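Local coordinates for type III secretion system effector HopBA1 (Pseudomonas syringae pv. aptata, PDB 5T09), which acts as a virulence factor that the Arabidopsis resistance protein RBA1 recognises, enhancing RBA1 self-association and so triggering plant cell death, at residues 44-54 with 183-194; 210-221 with 229-238. All coordinates share one frame; numbering follows the deposited sequence.

Contact 1: 44-54 with 183-194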
loop_
_atom_site.group_PDB
_atom_site.type_symbol
_atom_site.label_atom_id
_atom_site.label_comp_id
_atom_site.label_asym_id
_atom_site.label_seq_id
_atom_site.Cartn_x
_atom_site.Cartn_y
_atom_site.Cartn_z
ATOM N N ALA A 44 12.076 -3.645 0.030
ATOM C CA ALA A 44 11.543 -4.809 0.729
ATOM C C ALA A 44 12.658 -5.748 1.166
ATOM O O ALA A 44 12.555 -6.378 2.225
ATOM C CB ALA A 44 10.544 -5.550 -0.161
ATOM N N SER A 45 13.729 -5.850 0.376
ATOM C CA SER A 45 14.842 -6.712 0.751
ATOM C C SER A 45 15.538 -6.214 2.010
ATOM O O SER A 45 16.094 -7.017 2.765
ATOM C CB SER A 45 15.845 -6.811 -0.399
ATOM O OG SER A 45 16.933 -7.649 -0.047
ATOM N N ASP A 46 15.504 -4.906 2.262
ATOM C CA ASP A 46 16.218 -4.321 3.389
ATOM C C ASP A 46 15.355 -4.140 4.633
ATOM O O ASP A 46 15.893 -3.783 5.686
ATOM C CB ASP A 46 16.804 -2.962 2.986
ATOM C CG ASP A 46 17.802 -3.069 1.846
ATOM O OD1 ASP A 46 18.385 -4.159 1.663
ATOM O OD2 ASP A 46 18.007 -2.063 1.134
ATOM N N ASN A 47 14.047 -4.379 4.547
ATOM C CA ASN A 47 13.146 -4.135 5.665
ATOM C C ASN A 47 12.158 -5.283 5.807
ATOM O O ASN A 47 11.739 -5.893 4.820
ATOM C CB ASN A 47 12.365 -2.825 5.489
ATOM C CG ASN A 47 13.238 -1.601 5.643
ATOM O OD1 ASN A 47 13.461 -1.123 6.753
ATOM N ND2 ASN A 47 13.729 -1.080 4.525
ATOM N N ASN A 48 11.774 -5.557 7.055
ATOM C CA ASN A 48 10.712 -6.517 7.326
ATOM C C ASN A 48 9.329 -5.949 7.042
ATOM O O ASN A 48 8.381 -6.725 6.870
ATOM C CB ASN A 48 10.771 -6.986 8.781
ATOM C CG ASN A 48 11.935 -7.916 9.047
ATOM O OD1 ASN A 48 12.392 -8.627 8.151
ATOM N ND2 ASN A 48 12.421 -7.920 10.285
ATOM N N LEU A 49 9.189 -4.626 6.986
ATOM C CA LEU A 49 7.895 -4.002 6.757
ATOM C C LEU A 49 8.082 -2.771 5.886
ATOM O O LEU A 49 8.894 -1.894 6.205
ATOM C CB LEU A 49 7.222 -3.623 8.082
ATOM C CG LEU A 49 5.850 -2.951 7.983
ATOM C CD1 LEU A 49 4.843 -3.862 7.304
ATOM C CD2 LEU A 49 5.356 -2.554 9.363
ATOM N N VAL A 50 7.330 -2.718 4.789
ATOM C CA VAL A 50 7.338 -1.594 3.862
ATOM C C VAL A 50 5.909 -1.104 3.695
ATOM O O VAL A 50 4.981 -1.909 3.559
ATOM C CB VAL A 50 7.937 -1.986 2.493
ATOM C CG1 VAL A 50 7.765 -0.859 1.477
ATOM C CG2 VAL A 50 9.410 -2.350 2.644
ATOM N N TYR A 51 5.733 0.212 3.705
ATOM C CA TYR A 51 4.450 0.840 3.419
ATOM C C TYR A 51 4.506 1.473 2.038
ATOM O O TYR A 51 5.428 2.240 1.742
ATOM C CB TYR A 51 4.108 1.905 4.463
ATOM C CG TYR A 51 3.858 1.369 5.852
ATOM C CD1 TYR A 51 2.591 0.960 6.240
ATOM C CD2 TYR A 51 4.886 1.275 6.778
ATOM C CE1 TYR A 51 2.354 0.475 7.514
ATOM C CE2 TYR A 51 4.662 0.789 8.050
ATOM C CZ TYR A 51 3.394 0.390 8.412
ATOM O OH TYR A 51 3.164 -0.092 9.675
ATOM N N ILE A 52 3.523 1.153 1.200
ATOM C CA ILE A 52 3.374 1.770 -0.113
ATOM C C ILE A 52 2.243 2.783 -0.008
ATOM O O ILE A 52 1.073 2.409 0.123
ATOM C CB ILE A 52 3.092 0.732 -1.207
ATOM C CG1 ILE A 52 4.271 -0.235 -1.343
ATOM C CG2 ILE A 52 2.817 1.427 -2.548
ATOM C CD1 ILE A 52 4.021 -1.378 -2.313
ATOM N N GLY A 53 2.588 4.067 -0.071
ATOM C CA GLY A 53 1.594 5.115 0.020
ATOM C C GLY A 53 0.844 5.277 -1.283
ATOM O O GLY A 53 1.393 5.788 -2.265
ATOM N N ASP A 54 -0.408 4.837 -1.314
ATOM C CA ASP A 54 -1.175 4.864 -2.548
ATOM C C ASP A 54 -1.652 6.274 -2.856
ATOM O O ASP A 54 -1.983 7.049 -1.953
ATOM C CB ASP A 54 -2.381 3.932 -2.461
ATOM C CG ASP A 54 -2.957 3.613 -3.821
ATOM O OD1 ASP A 54 -2.171 3.227 -4.715
ATOM O OD2 ASP A 54 -4.184 3.763 -4.003
ATOM N N ASN A 183 7.649 -13.811 6.574
ATOM C CA ASN A 183 8.955 -13.198 6.782
ATOM C C ASN A 183 8.845 -11.679 6.703
ATOM O O ASN A 183 9.080 -10.971 7.690
ATOM C CB ASN A 183 9.947 -13.727 5.744
ATOM C CG ASN A 183 11.388 -13.546 6.168
ATOM O OD1 ASN A 183 11.745 -13.804 7.319
ATOM N ND2 ASN A 183 12.228 -13.098 5.241
ATOM N N LYS A 184 8.466 -11.164 5.538
ATOM C CA LYS A 184 8.297 -9.736 5.320
ATOM C C LYS A 184 6.896 -9.460 4.797
ATOM O O LYS A 184 6.285 -10.307 4.137
ATOM C CB LYS A 184 9.334 -9.208 4.330
ATOM C CG LYS A 184 10.757 -9.536 4.720
ATOM C CD LYS A 184 11.737 -9.053 3.681
ATOM C CE LYS A 184 13.165 -9.254 4.142
ATOM N NZ LYS A 184 14.126 -8.799 3.112
ATOM N N SER A 185 6.393 -8.263 5.097
ATOM C CA SER A 185 5.064 -7.845 4.683
ATOM C C SER A 185 5.123 -6.452 4.074
ATOM O O SER A 185 6.006 -5.651 4.393
ATOM C CB SER A 185 4.083 -7.846 5.864
ATOM O OG SER A 185 2.777 -7.520 5.434
ATOM N N ILE A 186 4.176 -6.181 3.179
ATOM C CA ILE A 186 3.959 -4.849 2.631
ATOM C C ILE A 186 2.537 -4.436 2.969
ATOM O O ILE A 186 1.600 -5.230 2.813
ATOM C CB ILE A 186 4.192 -4.810 1.109
ATOM C CG1 ILE A 186 5.666 -5.065 0.798
ATOM C CG2 ILE A 186 3.744 -3.463 0.526
ATOM C CD1 ILE A 186 5.958 -5.293 -0.668
ATOM N N VAL A 187 2.380 -3.202 3.439
ATOM C CA VAL A 187 1.077 -2.596 3.678
ATOM C C VAL A 187 0.862 -1.529 2.617
ATOM O O VAL A 187 1.681 -0.613 2.472
ATOM C CB VAL A 187 0.978 -2.005 5.095
ATOM C CG1 VAL A 187 -0.266 -1.137 5.245
ATOM C CG2 VAL A 187 0.975 -3.120 6.122
ATOM N N TRP A 188 -0.242 -1.645 1.883
ATOM C CA TRP A 188 -0.545 -0.786 0.743
ATOM C C TRP A 188 -1.846 -0.057 1.045
ATOM O O TRP A 188 -2.906 -0.683 1.149
ATOM C CB TRP A 188 -0.643 -1.621 -0.534
ATOM C CG TRP A 188 -0.956 -0.858 -1.784
ATOM C CD1 TRP A 188 -0.872 0.489 -1.978
ATOM C CD2 TRP A 188 -1.401 -1.416 -3.023
ATOM N NE1 TRP A 188 -1.235 0.803 -3.268
ATOM C CE2 TRP A 188 -1.565 -0.351 -3.928
ATOM C CE3 TRP A 188 -1.675 -2.717 -3.454
ATOM C CZ2 TRP A 188 -1.996 -0.548 -5.239
ATOM C CZ3 TRP A 188 -2.100 -2.910 -4.752
ATOM C CH2 TRP A 188 -2.261 -1.833 -5.628
ATOM N N GLY A 189 -1.758 1.260 1.203
ATOM C CA GLY A 189 -2.912 2.064 1.561
ATOM C C GLY A 189 -2.647 3.518 1.255
ATOM O O GLY A 189 -1.533 3.910 0.896
ATOM N N GLY A 190 -3.696 4.323 1.408
ATOM C CA GLY A 190 -3.622 5.738 1.090
ATOM C C GLY A 190 -2.464 6.448 1.756
ATOM O O GLY A 190 -2.281 6.351 2.972
ATOM N N ALA A 191 -1.691 7.192 0.958
ATOM C CA ALA A 191 -0.473 7.822 1.456
ATOM C C ALA A 191 -0.753 8.793 2.597
ATOM O O ALA A 191 0.113 9.006 3.452
ATOM C CB ALA A 191 0.243 8.543 0.314
ATOM N N GLY A 192 -1.945 9.394 2.629
ATOM C CA GLY A 192 -2.281 10.291 3.721
ATOM C C GLY A 192 -2.172 9.634 5.085
ATOM O O GLY A 192 -1.941 10.312 6.088
ATOM N N HIS A 193 -2.329 8.313 5.144
ATOM C CA HIS A 193 -2.242 7.603 6.412
ATOM C C HIS A 193 -0.809 7.455 6.902
ATOM O O HIS A 193 -0.600 7.144 8.080
ATOM C CB HIS A 193 -2.889 6.222 6.279
ATOM C CG HIS A 193 -4.372 6.271 6.078
ATOM N ND1 HIS A 193 -5.269 5.916 7.062
ATOM C CD2 HIS A 193 -5.114 6.645 5.009
ATOM C CE1 HIS A 193 -6.500 6.062 6.605
ATOM N NE2 HIS A 193 -6.434 6.507 5.363
ATOM N N PHE A 194 0.177 7.692 6.035
ATOM C CA PHE A 194 1.578 7.444 6.348
ATOM C C PHE A 194 2.384 8.733 6.489
ATOM O O PHE A 194 3.613 8.704 6.377
ATOM C CB PHE A 194 2.202 6.555 5.272
ATOM C CG PHE A 194 1.421 5.303 4.984
ATOM C CD1 PHE A 194 0.646 4.702 5.963
ATOM C CD2 PHE A 194 1.464 4.724 3.727
ATOM C CE1 PHE A 194 -0.071 3.553 5.690
ATOM C CE2 PHE A 194 0.755 3.572 3.453
ATOM C CZ PHE A 194 -0.015 2.986 4.430
#

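Contact 2: 210-221 with 229-238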
loop_
_atom_site.group_PDB
_atom_site.type_symbol
_atom_site.label_atom_id
_atom_site.label_comp_id
_atom_site.label_asym_id
_atom_site.label_seq_id
_atom_site.Cartn_x
_atom_site.Cartn_y
_atom_site.Cartn_z
ATOM N N VAL A 210 8.582 3.599 4.546
ATOM C CA VAL A 210 7.440 4.183 3.851
ATOM C C VAL A 210 7.905 4.703 2.500
ATOM O O VAL A 210 8.900 5.435 2.415
ATOM C CB VAL A 210 6.795 5.310 4.676
ATOM C CG1 VAL A 210 5.619 5.917 3.920
ATOM C CG2 VAL A 210 6.339 4.781 6.029
ATOM N N ILE A 211 7.178 4.334 1.449
ATOM C CA ILE A 211 7.470 4.753 0.085
ATOM C C ILE A 211 6.404 5.741 -0.364
ATOM O O ILE A 211 5.211 5.537 -0.119
ATOM C CB ILE A 211 7.527 3.549 -0.874
ATOM C CG1 ILE A 211 8.670 2.611 -0.476
ATOM C CG2 ILE A 211 7.679 4.025 -2.329
ATOM C CD1 ILE A 211 8.773 1.351 -1.317
ATOM N N SER A 212 6.841 6.807 -1.024
ATOM C CA SER A 212 5.965 7.770 -1.671
ATOM C C SER A 212 6.312 7.821 -3.151
ATOM O O SER A 212 7.303 7.238 -3.597
ATOM C CB SER A 212 6.106 9.164 -1.045
ATOM O OG SER A 212 7.400 9.688 -1.272
ATOM N N PHE A 213 5.492 8.533 -3.920
ATOM C CA PHE A 213 5.651 8.571 -5.367
ATOM C C PHE A 213 5.682 10.003 -5.875
ATOM O O PHE A 213 4.852 10.829 -5.483
ATOM C CB PHE A 213 4.535 7.786 -6.051
ATOM C CG PHE A 213 4.609 6.319 -5.790
ATOM C CD1 PHE A 213 5.407 5.505 -6.575
ATOM C CD2 PHE A 213 3.908 5.755 -4.743
ATOM C CE1 PHE A 213 5.491 4.151 -6.328
ATOM C CE2 PHE A 213 3.987 4.404 -4.491
ATOM C CZ PHE A 213 4.781 3.599 -5.283
ATOM N N ASP A 214 6.646 10.278 -6.745
ATOM C CA ASP A 214 6.754 11.536 -7.476
ATOM C C ASP A 214 6.362 11.240 -8.920
ATOM O O ASP A 214 7.153 10.685 -9.687
ATOM C CB ASP A 214 8.168 12.099 -7.375
ATOM C CG ASP A 214 8.414 13.250 -8.330
ATOM O OD1 ASP A 214 7.432 13.822 -8.850
ATOM O OD2 ASP A 214 9.594 13.586 -8.557
ATOM N N LEU A 215 5.133 11.604 -9.285
ATOM C CA LEU A 215 4.613 11.354 -10.622
ATOM C C LEU A 215 4.731 12.573 -11.531
ATOM O O LEU A 215 3.992 12.677 -12.515
ATOM C CB LEU A 215 3.154 10.900 -10.539
ATOM C CG LEU A 215 2.878 9.715 -9.607
ATOM C CD1 LEU A 215 1.398 9.367 -9.602
ATOM C CD2 LEU A 215 3.707 8.500 -9.994
ATOM N N THR A 216 5.647 13.491 -11.228
ATOM C CA THR A 216 5.835 14.670 -12.063
ATOM C C THR A 216 6.671 14.388 -13.302
ATOM O O THR A 216 6.711 15.231 -14.205
ATOM C CB THR A 216 6.500 15.796 -11.262
ATOM O OG1 THR A 216 7.836 15.417 -10.906
ATOM C CG2 THR A 216 5.706 16.109 -10.000
ATOM N N GLY A 217 7.335 13.235 -13.371
ATOM C CA GLY A 217 8.252 12.946 -14.452
ATOM C C GLY A 217 9.538 13.739 -14.421
ATOM O O GLY A 217 10.420 13.485 -15.251
ATOM N N ARG A 218 9.677 14.693 -13.499
ATOM C CA ARG A 218 10.911 15.468 -13.386
ATOM C C ARG A 218 11.986 14.676 -12.648
ATOM O O ARG A 218 12.981 14.249 -13.242
ATOM C CB ARG A 218 10.637 16.789 -12.660
ATOM C CG ARG A 218 9.762 17.770 -13.414
ATOM C CD ARG A 218 9.673 19.079 -12.647
ATOM N NE ARG A 218 9.131 20.168 -13.454
ATOM C CZ ARG A 218 9.153 21.447 -13.092
ATOM N NH1 ARG A 218 9.694 21.807 -11.935
ATOM N NH2 ARG A 218 8.636 22.371 -13.890
ATOM N N GLY A 219 11.790 14.472 -11.352
ATOM C CA GLY A 219 12.813 13.903 -10.506
ATOM C C GLY A 219 13.062 12.435 -10.788
ATOM O O GLY A 219 12.464 11.809 -11.664
ATOM N N SER A 220 13.992 11.882 -10.014
ATOM C CA SER A 220 14.309 10.465 -10.034
ATOM C C SER A 220 14.067 9.886 -8.649
ATOM O O SER A 220 13.934 10.617 -7.664
ATOM C CB SER A 220 15.764 10.224 -10.455
ATOM O OG SER A 220 16.048 10.853 -11.693
ATOM N N SER A 221 13.997 8.559 -8.583
ATOM C CA SER A 221 13.837 7.891 -7.300
ATOM C C SER A 221 14.937 8.337 -6.347
ATOM O O SER A 221 16.104 8.446 -6.729
ATOM C CB SER A 221 13.870 6.374 -7.485
ATOM O OG SER A 221 12.872 5.958 -8.404
ATOM N N HIS A 229 7.145 12.703 5.477
ATOM C CA HIS A 229 5.972 11.889 5.184
ATOM C C HIS A 229 6.320 10.578 4.485
ATOM O O HIS A 229 5.421 9.777 4.213
ATOM C CB HIS A 229 4.979 12.690 4.333
ATOM C CG HIS A 229 4.509 13.955 4.986
ATOM N ND1 HIS A 229 4.995 14.393 6.199
ATOM C CD2 HIS A 229 3.596 14.875 4.593
ATOM C CE1 HIS A 229 4.404 15.527 6.525
ATOM N NE2 HIS A 229 3.550 15.842 5.568
ATOM N N SER A 230 7.596 10.339 4.197
ATOM C CA SER A 230 8.056 9.078 3.627
ATOM C C SER A 230 9.570 9.039 3.768
ATOM O O SER A 230 10.210 10.054 4.057
ATOM C CB SER A 230 7.649 8.929 2.161
ATOM O OG SER A 230 8.339 9.870 1.349
ATOM N N HIS A 231 10.140 7.855 3.555
ATOM C CA HIS A 231 11.585 7.679 3.599
ATOM C C HIS A 231 12.234 7.718 2.222
ATOM O O HIS A 231 13.333 8.263 2.080
ATOM C CB HIS A 231 11.935 6.357 4.281
ATOM C CG HIS A 231 11.494 6.280 5.710
ATOM N ND1 HIS A 231 10.299 5.709 6.089
ATOM C CD2 HIS A 231 12.084 6.710 6.851
ATOM C CE1 HIS A 231 10.174 5.782 7.402
ATOM N NE2 HIS A 231 11.243 6.388 7.888
ATOM N N ILE A 232 11.595 7.142 1.204
ATOM C CA ILE A 232 12.112 7.192 -0.159
ATOM C C ILE A 232 10.972 7.525 -1.108
ATOM O O ILE A 232 9.812 7.171 -0.871
ATOM C CB ILE A 232 12.803 5.873 -0.582
ATOM C CG1 ILE A 232 11.836 4.689 -0.509
ATOM C CG2 ILE A 232 14.030 5.620 0.286
ATOM C CD1 ILE A 232 12.356 3.448 -1.214
ATOM N N VAL A 233 11.313 8.217 -2.190
ATOM C CA VAL A 233 10.359 8.613 -3.216
ATOM C C VAL A 233 10.719 7.875 -4.496
ATOM O O VAL A 233 11.867 7.938 -4.953
ATOM C CB VAL A 233 10.371 10.135 -3.443
ATOM C CG1 VAL A 233 9.200 10.545 -4.330
ATOM C CG2 VAL A 233 10.339 10.881 -2.116
ATOM N N ILE A 234 9.746 7.172 -5.064
ATOM C CA ILE A 234 9.911 6.472 -6.331
ATOM C C ILE A 234 9.375 7.374 -7.434
ATOM O O ILE A 234 8.222 7.820 -7.379
ATOM C CB ILE A 234 9.193 5.113 -6.319
ATOM C CG1 ILE A 234 9.966 4.128 -5.434
ATOM C CG2 ILE A 234 9.033 4.564 -7.745
ATOM C CD1 ILE A 234 9.333 2.756 -5.312
ATOM N N ALA A 235 10.212 7.646 -8.431
ATOM C CA ALA A 235 9.806 8.468 -9.561
ATOM C C ALA A 235 8.935 7.650 -10.504
ATOM O O ALA A 235 9.297 6.533 -10.887
ATOM C CB ALA A 235 11.032 9.004 -10.298
ATOM N N GLY A 236 7.783 8.203 -10.871
ATOM C CA GLY A 236 6.857 7.508 -11.744
ATOM C C GLY A 236 6.214 8.410 -12.774
ATOM O O GLY A 236 6.596 9.574 -12.925
ATOM N N GLU A 237 5.227 7.878 -13.487
ATOM C CA GLU A 237 4.536 8.595 -14.547
ATOM C C GLU A 237 3.100 8.869 -14.126
ATOM O O GLU A 237 2.435 8.000 -13.552
ATOM C CB GLU A 237 4.536 7.789 -15.847
ATOM C CG GLU A 237 5.885 7.210 -16.248
ATOM C CD GLU A 237 5.745 5.924 -17.040
ATOM O OE1 GLU A 237 5.293 4.915 -16.457
ATOM O OE2 GLU A 237 6.072 5.926 -18.244
ATOM N N ASP A 238 2.625 10.077 -14.411
ATOM C CA ASP A 238 1.221 10.383 -14.204
ATOM C C ASP A 238 0.384 9.705 -15.288
ATOM O O ASP A 238 0.900 9.253 -16.313
ATOM C CB ASP A 238 0.995 11.895 -14.215
ATOM C CG ASP A 238 -0.259 12.303 -13.470
ATOM O OD1 ASP A 238 -1.049 11.412 -13.093
ATOM O OD2 ASP A 238 -0.459 13.519 -13.264
#

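Contact 1: 44-54 with 183-194
L49 to D54 and S185 to G190 pair residue for residue as neighbouring parallel strands in the core of the EreA/ChaN-like alpha-beta fold. Every second residue of each strand bonds to two residues of the other: S185 N to N48 O, V50 N to S185 O, V187 N to V50 O, I52 N to V187 O, G189 N to I52 O. At the C-terminal end D54 N donates to G189 O over 2.6 Å, and A191 N donates to D54 O as the second strand turns into a 3-10 segment.

Apolar packing lies on both faces. V50, I52, I186 and W188 share one, where I52 CD1 sits 3.5 Å from I186 CG2 and I52 CG2 meets W188 CD1; I65 of helix 60-74 packs on I52 and W188. On the other face V187 lies alongside the Y51 ring, with V187 CB 3.6 Å from Y51 CD1. Y51 also turns its edge to the face of F194, ring centroids 5.0 Å apart and planes at 55°, while Y51 CB makes a CH-pi contact over that face. The opposite face of F194 has G190 O over its centre. P202, a potassium ligand, touches both Y51 and F194.

Polar side chains grip the two ends. The extended K184 chain runs back to helix 36-46, where NZ donates to A44 O (3.0 Å, on a lone pair) and to S45 O (2.7 Å, above the carbonyl plane). W188 carries its indole toward D54 because CG stands opposite the backbone N (chi1 180°). The OD2 of D54 is held by H56; W188 NE1 meets D54 OD1 at 3.0 Å, within the indole plane but from above the carboxylate.

Contact 2: 210-221 with 229-238
Parallel strand pairing joins 210-214 to 232-235 toward one side of the mixed sheet, where a loop and the short strand 222-223 separate the two in sequence. S212 N bonds to I232 O, I234 N to S212 O, D214 N to I234 O, and G236 N to D214 O (2.8 Å). Ahead of this ladder V210 is gripped twice: its O accepts from H231 N, and its N donates to H231 ND1 at 3.1 Å, 17° out of the imidazole plane. K198 O takes the other ring nitrogen, so both imidazole nitrogens are engaged and the ring is pinned.

One face is apolar. I211 and I232 lie side by side, I211 CG2 touches I234 CD1 at 3.6 Å, and the F213 ring runs along I234, with I211 CG2 over one of its faces. Helices 36-46 and 60-74 pack against this layer.

On the other face S212 OG and S230 OG share a hydrogen bond of 2.8 Å; each OG stands between its own backbone N and carbonyl carbon (chi1 65° and 68°), which aims the two hydroxyls at each other. Along the outer edge of strand 232-235, S221 OG accepts from A235 N at 3.2 Å. D214 OD1 takes T216 N and, on its syn lone pair, T216 OG1. This Asx turn, followed by an ST turn at T216, closes off strand 210-214.

In the fold
From the N terminus, helix 36-46 leads into strand 49-54, and contact 1 closes a long, largely helical loop of 128 residues when strand 184-190 comes to lie beside it. The chain then passes through the potassium-binding loop into strand 209-214, which takes the other side of strand 49-54: I211 N lies 2.7 Å from Y51 O, and G53 N 3.0 Å from I211 O, both probable hydrogen bonds. Contact 2 opens only after contact 1 has closed, so the two stand in series, and only seven residues separate its two segments. Together they align strands 184-190, 49-54, 209-214 and 232-235 as consecutive parallel members of one sheet.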